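Local coordinates for pesticidial crystal protein CRY2AA (Bacillus thuringiensis serovar kurstaki, PDB 1I5P) that promotes colloid-osmotic lysis by binding to midgut epithelial cells of dipteran and lepidopteran insect larvae, at residues Thr502-Gln507 and Asp521-Glu526; Leu545-Ser550 and Leu605-Thr610; Val609-Asn612 and Pro616-Leu619. All coordinates share one frame; numbering follows the deposited sequence.

Contact 1: residues Thr502-Gln507 and Asp521-Glu526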
loop_
_atom_site.group_PDB
_atom_site.type_symbol
_atom_site.label_atom_id
_atom_site.label_comp_id
_atom_site.label_asym_id
_atom_site.label_seq_id
_atom_site.Cartn_x
_atom_site.Cartn_y
_atom_site.Cartn_z
ATOM N N THR A 502 6.991 16.893 6.197
ATOM C CA THR A 502 6.434 18.190 6.548
ATOM C C THR A 502 6.766 19.107 5.378
ATOM O O THR A 502 5.938 19.903 4.932
ATOM C CB THR A 502 7.099 18.755 7.814
ATOM O OG1 THR A 502 6.786 17.913 8.930
ATOM C CG2 THR A 502 6.611 20.172 8.085
ATOM N N GLN A 503 7.996 18.977 4.889
ATOM C CA GLN A 503 8.478 19.771 3.767
ATOM C C GLN A 503 9.791 19.208 3.233
ATOM O O GLN A 503 10.549 18.570 3.966
ATOM C CB GLN A 503 8.684 21.236 4.181
ATOM C CG GLN A 503 9.714 21.461 5.278
ATOM C CD GLN A 503 10.020 22.938 5.479
ATOM O OE1 GLN A 503 10.487 23.615 4.561
ATOM N NE2 GLN A 503 9.745 23.447 6.674
ATOM N N VAL A 504 10.041 19.445 1.948
ATOM C CA VAL A 504 11.256 18.986 1.287
ATOM C C VAL A 504 11.745 20.102 0.371
ATOM O O VAL A 504 10.944 20.725 -0.320
ATOM C CB VAL A 504 10.986 17.735 0.410
ATOM C CG1 VAL A 504 12.305 17.174 -0.116
ATOM C CG2 VAL A 504 10.233 16.679 1.207
ATOM N N ASN A 505 13.046 20.370 0.367
ATOM C CA ASN A 505 13.575 21.396 -0.525
ATOM C C ASN A 505 14.062 20.709 -1.800
ATOM O O ASN A 505 14.020 19.480 -1.894
ATOM C CB ASN A 505 14.714 22.179 0.146
ATOM C CG ASN A 505 15.874 21.301 0.568
ATOM O OD1 ASN A 505 16.822 21.781 1.189
ATOM N ND2 ASN A 505 15.813 20.022 0.236
ATOM N N ASN A 506 14.517 21.486 -2.779
ATOM C CA ASN A 506 14.980 20.909 -4.035
ATOM C C ASN A 506 13.871 20.007 -4.582
ATOM O O ASN A 506 14.134 18.923 -5.096
ATOM C CB ASN A 506 16.247 20.072 -3.803
ATOM C CG ASN A 506 17.442 20.909 -3.363
ATOM O OD1 ASN A 506 18.432 20.378 -2.850
ATOM N ND2 ASN A 506 17.362 22.215 -3.574
ATOM N N GLN A 507 12.626 20.457 -4.470
ATOM C CA GLN A 507 11.492 19.658 -4.934
ATOM C C GLN A 507 11.502 19.333 -6.424
ATOM O O GLN A 507 10.996 18.285 -6.827
ATOM C CB GLN A 507 10.172 20.336 -4.563
ATOM C CG GLN A 507 9.915 20.360 -3.063
ATOM C CD GLN A 507 8.645 21.101 -2.695
ATOM O OE1 GLN A 507 7.597 20.493 -2.449
ATOM N NE2 GLN A 507 8.731 22.424 -2.654
ATOM N N ASP A 521 6.050 3.798 -1.789
ATOM C CA ASP A 521 7.137 4.240 -2.652
ATOM C C ASP A 521 8.226 4.971 -1.879
ATOM O O ASP A 521 8.053 5.325 -0.712
ATOM C CB ASP A 521 6.597 5.130 -3.781
ATOM C CG ASP A 521 5.612 4.398 -4.679
ATOM O OD1 ASP A 521 5.660 3.144 -4.721
ATOM O OD2 ASP A 521 4.794 5.070 -5.350
ATOM N N SER A 522 9.360 5.179 -2.539
ATOM C CA SER A 522 10.482 5.864 -1.918
ATOM C C SER A 522 10.619 7.288 -2.444
ATOM O O SER A 522 9.977 7.672 -3.429
ATOM C CB SER A 522 11.784 5.093 -2.169
ATOM O OG SER A 522 12.102 5.054 -3.553
ATOM N N LEU A 523 11.452 8.070 -1.763
ATOM C CA LEU A 523 11.706 9.449 -2.151
ATOM C C LEU A 523 13.123 9.464 -2.721
ATOM O O LEU A 523 14.092 9.189 -2.009
ATOM C CB LEU A 523 11.602 10.367 -0.926
ATOM C CG LEU A 523 11.100 11.796 -1.152
ATOM C CD1 LEU A 523 9.752 11.773 -1.873
ATOM C CD2 LEU A 523 10.978 12.513 0.197
ATOM N N ARG A 524 13.238 9.759 -4.012
ATOM C CA ARG A 524 14.545 9.788 -4.653
ATOM C C ARG A 524 15.095 11.204 -4.761
ATOM O O ARG A 524 14.511 12.059 -5.430
ATOM C CB ARG A 524 14.475 9.160 -6.050
ATOM C CG ARG A 524 15.838 9.053 -6.726
ATOM C CD ARG A 524 15.761 8.465 -8.133
ATOM N NE ARG A 524 15.078 9.342 -9.085
ATOM C CZ ARG A 524 13.925 9.050 -9.679
ATOM N NH1 ARG A 524 13.315 7.900 -9.423
ATOM N NH2 ARG A 524 13.391 9.895 -10.548
ATOM N N PHE A 525 16.217 11.445 -4.093
ATOM C CA PHE A 525 16.869 12.749 -4.125
ATOM C C PHE A 525 17.900 12.744 -5.252
ATOM O O PHE A 525 18.823 11.928 -5.259
ATOM C CB PHE A 525 17.575 13.036 -2.792
ATOM C CG PHE A 525 16.659 13.029 -1.597
ATOM C CD1 PHE A 525 16.954 12.243 -0.485
ATOM C CD2 PHE A 525 15.504 13.803 -1.580
ATOM C CE1 PHE A 525 16.109 12.228 0.627
ATOM C CE2 PHE A 525 14.650 13.795 -0.472
ATOM C CZ PHE A 525 14.955 13.005 0.633
ATOM N N GLU A 526 17.738 13.645 -6.212
ATOM C CA GLU A 526 18.670 13.724 -7.331
ATOM C C GLU A 526 19.606 14.911 -7.184
ATOM O O GLU A 526 20.579 15.036 -7.924
ATOM C CB GLU A 526 17.905 13.819 -8.653
ATOM C CG GLU A 526 17.208 12.527 -9.042
ATOM C CD GLU A 526 16.493 12.622 -10.375
ATOM O OE1 GLU A 526 16.709 13.612 -11.104
ATOM O OE2 GLU A 526 15.720 11.696 -10.701
#
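Val504, on the short strand 503-504, faces Leu523 and Phe525 of strand 522-525 across the interior of a beta sandwich, with Val504 CA and Phe525 CA 10.0 Å apart, far too wide for backbone pairing. Each strand hydrogen-bonds within its own layer: Thr502 and Gln503 both pair with Arg533 in a classic beta bulge, whereas Leu523 pairs with Leu619 and Arg524 with Phe511. What bridges the gap is a single branched side chain serving two neighbours. With CG1 of Val504 anti to its own nitrogen (chi1 -173°), the two methyls fork. CG1 slants in obliquely on the Phe525 ring and comes 4.1 Å from Phe525 CE2. The other branch, CG2, leans toward the leucine, meeting Leu523 CD2 at a loose 4.4 Å. Phe525 does not set out straight for the valine; its CB leaves the strand to one side and the far part of the ring reaches across. A salt bridge lies at the end of the second strand, away from the valine. There Arg524 grips Glu526, just beyond the strand, side-on, NE and NH2 both donating to one carboxylate oxygen: Arg524 NE lies 2.9 Å from Glu526 OE2, which lies close to the guanidinium plane and receives NE through its anti lone pair. Across the gap the chemistry is purely apolar, with three buried side chains and a modest shared surface. Dispersion of this kind sets no precise direction; the strands therefore probably take their orientation mainly from hydrogen bonding within their separate sheets, with the valine packing between the layers.

Contact 2: residues Leu545-Ser550 and Leu605-Thr610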
loop_
_atom_site.group_PDB
_atom_site.type_symbol
_atom_site.label_atom_id
_atom_site.label_comp_id
_atom_site.label_asym_id
_atom_site.label_seq_id
_atom_site.Cartn_x
_atom_site.Cartn_y
_atom_site.Cartn_z
ATOM N N LEU A 545 16.732 4.916 15.807
ATOM C CA LEU A 545 16.237 5.332 14.513
ATOM C C LEU A 545 16.985 4.600 13.416
ATOM O O LEU A 545 18.220 4.627 13.362
ATOM C CB LEU A 545 16.408 6.840 14.325
ATOM C CG LEU A 545 16.054 7.407 12.947
ATOM C CD1 LEU A 545 14.561 7.244 12.682
ATOM C CD2 LEU A 545 16.445 8.879 12.891
ATOM N N TYR A 546 16.226 3.932 12.552
ATOM C CA TYR A 546 16.785 3.209 11.425
ATOM C C TYR A 546 16.243 3.836 10.153
ATOM O O TYR A 546 15.046 4.096 10.038
ATOM C CB TYR A 546 16.372 1.731 11.448
ATOM C CG TYR A 546 17.042 0.880 12.503
ATOM C CD1 TYR A 546 16.555 0.846 13.806
ATOM C CD2 TYR A 546 18.164 0.103 12.195
ATOM C CE1 TYR A 546 17.162 0.058 14.786
ATOM C CE2 TYR A 546 18.781 -0.688 13.168
ATOM C CZ TYR A 546 18.274 -0.706 14.460
ATOM O OH TYR A 546 18.887 -1.479 15.421
ATOM N N LEU A 547 17.122 4.095 9.199
ATOM C CA LEU A 547 16.681 4.646 7.931
ATOM C C LEU A 547 16.921 3.590 6.875
ATOM O O LEU A 547 18.050 3.131 6.693
ATOM C CB LEU A 547 17.450 5.924 7.572
ATOM C CG LEU A 547 17.226 7.144 8.478
ATOM C CD1 LEU A 547 17.903 8.357 7.868
ATOM C CD2 LEU A 547 15.737 7.411 8.647
ATOM N N ARG A 548 15.845 3.171 6.217
ATOM C CA ARG A 548 15.956 2.194 5.148
ATOM C C ARG A 548 16.237 3.030 3.911
ATOM O O ARG A 548 15.428 3.872 3.521
ATOM C CB ARG A 548 14.655 1.397 4.977
ATOM C CG ARG A 548 14.673 0.465 3.769
ATOM C CD ARG A 548 13.638 -0.651 3.870
ATOM N NE ARG A 548 13.974 -1.624 4.908
ATOM C CZ ARG A 548 13.320 -2.764 5.113
ATOM N NH1 ARG A 548 12.285 -3.088 4.349
ATOM N NH2 ARG A 548 13.701 -3.587 6.083
ATOM N N VAL A 549 17.398 2.811 3.306
ATOM C CA VAL A 549 17.779 3.588 2.139
ATOM C C VAL A 549 18.503 2.762 1.098
ATOM O O VAL A 549 18.972 1.652 1.367
ATOM C CB VAL A 549 18.717 4.758 2.530
ATOM C CG1 VAL A 549 18.212 5.442 3.794
ATOM C CG2 VAL A 549 20.141 4.236 2.737
ATOM N N SER A 550 18.601 3.333 -0.097
ATOM C CA SER A 550 19.310 2.700 -1.196
ATOM C C SER A 550 20.233 3.766 -1.769
ATOM O O SER A 550 19.804 4.891 -2.025
ATOM C CB SER A 550 18.341 2.218 -2.275
ATOM O OG SER A 550 19.054 1.632 -3.354
ATOM N N LEU A 605 12.098 15.829 12.627
ATOM C CA LEU A 605 13.173 14.942 12.217
ATOM C C LEU A 605 13.675 15.438 10.876
ATOM O O LEU A 605 12.959 15.351 9.876
ATOM C CB LEU A 605 12.661 13.505 12.066
ATOM C CG LEU A 605 13.572 12.528 11.308
ATOM C CD1 LEU A 605 14.871 12.324 12.075
ATOM C CD2 LEU A 605 12.852 11.198 11.112
ATOM N N ASP A 606 14.888 15.975 10.850
ATOM C CA ASP A 606 15.452 16.472 9.602
ATOM C C ASP A 606 16.455 15.486 9.036
ATOM O O ASP A 606 17.408 15.093 9.704
ATOM C CB ASP A 606 16.119 17.835 9.810
ATOM C CG ASP A 606 15.129 18.919 10.176
ATOM O OD1 ASP A 606 14.022 18.932 9.598
ATOM O OD2 ASP A 606 15.462 19.765 11.037
ATOM N N ILE A 607 16.210 15.072 7.800
ATOM C CA ILE A 607 17.087 14.134 7.122
ATOM C C ILE A 607 17.744 14.838 5.938
ATOM O O ILE A 607 17.093 15.125 4.931
ATOM C CB ILE A 607 16.299 12.899 6.630
ATOM C CG1 ILE A 607 15.605 12.220 7.820
ATOM C CG2 ILE A 607 17.234 11.924 5.945
ATOM C CD1 ILE A 607 14.808 10.965 7.466
ATOM N N ASN A 608 19.034 15.129 6.074
ATOM C CA ASN A 608 19.786 15.801 5.024
ATOM C C ASN A 608 20.705 14.822 4.314
ATOM O O ASN A 608 21.449 14.073 4.945
ATOM C CB ASN A 608 20.591 16.963 5.607
ATOM C CG ASN A 608 21.538 17.584 4.594
ATOM O OD1 ASN A 608 22.652 17.100 4.387
ATOM N ND2 ASN A 608 21.093 18.652 3.949
ATOM N N VAL A 609 20.652 14.833 2.989
ATOM C CA VAL A 609 21.465 13.920 2.212
ATOM C C VAL A 609 22.443 14.614 1.281
ATOM O O VAL A 609 22.086 15.531 0.538
ATOM C CB VAL A 609 20.580 12.963 1.381
ATOM C CG1 VAL A 609 21.454 12.053 0.525
ATOM C CG2 VAL A 609 19.702 12.133 2.308
ATOM N N THR A 610 23.686 14.158 1.343
ATOM C CA THR A 610 24.754 14.675 0.508
ATOM C C THR A 610 25.017 13.593 -0.527
ATOM O O THR A 610 25.311 12.454 -0.168
ATOM C CB THR A 610 26.042 14.897 1.326
ATOM O OG1 THR A 610 25.785 15.835 2.377
ATOM C CG2 THR A 610 27.155 15.426 0.437
#
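Leu545 and Leu547 look across at Leu605 and Ile607 from strands that run in roughly the same direction on different sheets of the sandwich, the CA atoms of Leu547 and Ile607 standing 9.5 Å apart. Two residue pairs follow in step along the strands. In the first, the two leucines adopt nearly the same conformation, CG opposite the backbone nitrogen (chi1 174° in Leu545 and 165° in Leu605), and their side chains pass at a slant instead of meeting head-on; one methyl of each does the touching, Leu545 CD2 lying 3.9 Å from Leu605 CD1. Val559, from strand 555-561, packs against both. The second pair meets tip to tip. Ile607 is fully extended, its chi2 of -179° thrusting CD1 toward the fork of Leu547, so that this one methyl lies 3.9 Å from Leu547 CD2 and 4.1 Å from Leu547 CD1. The shorter branch of the isoleucine joins in, with Ile607 CG2 4.1 Å from Leu547 CD1. Residues next in sequence carry the polar groups: Arg548 makes a salt bridge with Asp589 and a cation-pi contact with Phe587, and Asp606 forms a salt bridge with Arg533. This is the familiar division of a beta sandwich, with every second residue giving hydrocarbon to the interior. Methyl groups meeting at ordinary van der Waals distances, all four residues buried, imply cohesion by exclusion of water and by close fit; the two layers of this jelly-roll domain are joined here without any polar link between the segments.

Contact 3: residues Val609-Asn612 and Pro616-Leu619; sequences VTLN and PFDL
Val609 lays a methyl over one face of the Phe617 ring. Its CG1 sits 3.9 Å from the centroid of the Phe617 ring and 24° off the ring normal, a CH-pi approach displaced toward the rim nearest the backbone, where Val609 CG1 is 3.6 Å from Phe617 CG. The other methyl takes the far part of the ring, Val609 CG2 lying 3.8 Å from Phe617 CE2. Leu611 addresses the root of the same side chain: Leu611 CD2 packs tightly on Phe617 CB at 3.4 Å and also comes 4.1 Å from Pro616 C. The leucine starts out to one side of the partner segment, yet its end turns inward, and the CD2 branch does the touching. In Phe617, CG is anti to the nitrogen (chi1 178°), which presents the ring's face to the valine. Behind this first shell stands the backbone. Leu611 is the centre of an inverse gamma turn, closed by a weak bond from Asn612 N to Thr610 O, and its own nitrogen is hydrogen-bonded to Ser528 OG. The chain crosses from one sheet to the other through the short link 611-616, so the strands face each other through side chains, as in a beta-arch. Strand 602-610 lies between strands 530-537 and 555-561 in one layer, Val609 bonding to Thr530; strand 617-626 lies between 522-525 and 541-550 in the other, Phe617 bonding to Phe525. Around the aromatic ring gather Phe525, Val549 and Ile557, contributed by strands of both sheets.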
loop_
_atom_site.group_PDB
_atom_site.type_symbol
_atom_site.label_atom_id
_atom_site.label_comp_id
_atom_site.label_asym_id
_atom_site.label_seq_id
_atom_site.Cartn_x
_atom_site.Cartn_y
_atom_site.Cartn_z
ATOM N N VAL A 609 20.652 14.833 2.989
ATOM C CA VAL A 609 21.465 13.920 2.212
ATOM C C VAL A 609 22.443 14.614 1.281
ATOM O O VAL A 609 22.086 15.531 0.538
ATOM C CB VAL A 609 20.580 12.963 1.381
ATOM C CG1 VAL A 609 21.454 12.053 0.525
ATOM C CG2 VAL A 609 19.702 12.133 2.308
ATOM N N THR A 610 23.686 14.158 1.343
ATOM C CA THR A 610 24.754 14.675 0.508
ATOM C C THR A 610 25.017 13.593 -0.527
ATOM O O THR A 610 25.311 12.454 -0.168
ATOM C CB THR A 610 26.042 14.897 1.326
ATOM O OG1 THR A 610 25.785 15.835 2.377
ATOM C CG2 THR A 610 27.155 15.426 0.437
ATOM N N LEU A 611 24.890 13.935 -1.805
ATOM C CA LEU A 611 25.127 12.964 -2.869
ATOM C C LEU A 611 26.581 13.047 -3.305
ATOM O O LEU A 611 26.903 13.643 -4.331
ATOM C CB LEU A 611 24.210 13.242 -4.063
ATOM C CG LEU A 611 22.707 13.121 -3.807
ATOM C CD1 LEU A 611 21.961 13.387 -5.105
ATOM C CD2 LEU A 611 22.373 11.731 -3.271
ATOM N N ASN A 612 27.457 12.447 -2.511
ATOM C CA ASN A 612 28.880 12.458 -2.798
ATOM C C ASN A 612 29.185 12.019 -4.226
ATOM O O ASN A 612 29.823 12.753 -4.983
ATOM C CB ASN A 612 29.617 11.560 -1.803
ATOM C CG ASN A 612 29.358 11.959 -0.360
ATOM O OD1 ASN A 612 28.646 11.269 0.366
ATOM N ND2 ASN A 612 29.931 13.079 0.058
ATOM N N PRO A 616 21.757 9.307 -7.506
ATOM C CA PRO A 616 20.541 9.536 -6.723
ATOM C C PRO A 616 20.540 8.772 -5.414
ATOM O O PRO A 616 21.254 7.784 -5.262
ATOM C CB PRO A 616 19.432 9.066 -7.663
ATOM C CG PRO A 616 20.030 9.297 -9.023
ATOM C CD PRO A 616 21.413 8.741 -8.818
ATOM N N PHE A 617 19.735 9.245 -4.470
ATOM C CA PHE A 617 19.610 8.608 -3.166
ATOM C C PHE A 617 18.137 8.290 -2.940
ATOM O O PHE A 617 17.268 9.127 -3.180
ATOM C CB PHE A 617 20.114 9.550 -2.069
ATOM C CG PHE A 617 19.983 9.001 -0.669
ATOM C CD1 PHE A 617 21.083 8.450 -0.019
ATOM C CD2 PHE A 617 18.767 9.072 0.016
ATOM C CE1 PHE A 617 20.985 7.985 1.287
ATOM C CE2 PHE A 617 18.657 8.609 1.327
ATOM C CZ PHE A 617 19.769 8.064 1.964
ATOM N N ASP A 618 17.856 7.075 -2.486
ATOM C CA ASP A 618 16.481 6.667 -2.216
ATOM C C ASP A 618 16.219 6.572 -0.719
ATOM O O ASP A 618 16.801 5.733 -0.035
ATOM C CB ASP A 618 16.181 5.302 -2.843
ATOM C CG ASP A 618 15.759 5.400 -4.302
ATOM O OD1 ASP A 618 14.578 5.705 -4.569
ATOM O OD2 ASP A 618 16.612 5.169 -5.182
ATOM N N LEU A 619 15.348 7.440 -0.212
ATOM C CA LEU A 619 14.971 7.404 1.198
ATOM C C LEU A 619 13.740 6.499 1.129
ATOM O O LEU A 619 12.681 6.924 0.660
ATOM C CB LEU A 619 14.561 8.795 1.688
ATOM C CG LEU A 619 14.917 9.208 3.121
ATOM C CD1 LEU A 619 13.830 10.141 3.626
ATOM C CD2 LEU A 619 15.053 8.002 4.042
#

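All three contacts join the same two sheets of one sandwich domain, and their residues run together: Phe525 CD1 of contact 1 lies 3.9 Å from Val609 CG2, and Ile607 of contact 2 touches Leu619 of contact 3. Contacts 2 and 3 share strand 602-610, whereas contact 1 uses the short strand 503-504 of that sheet; strand 617-626 lies between the partner strands of contacts 1 and 2. Contacts 1 and 2 are wholly buried; contact 3, beside a turn, includes the exposed Pro616. Chemistry follows place: aliphatic pairs in contact 2, one valine shared, at longer range, by a leucine and a phenylalanine in contact 1, and a methyl over an aromatic face where the chain changes sheets.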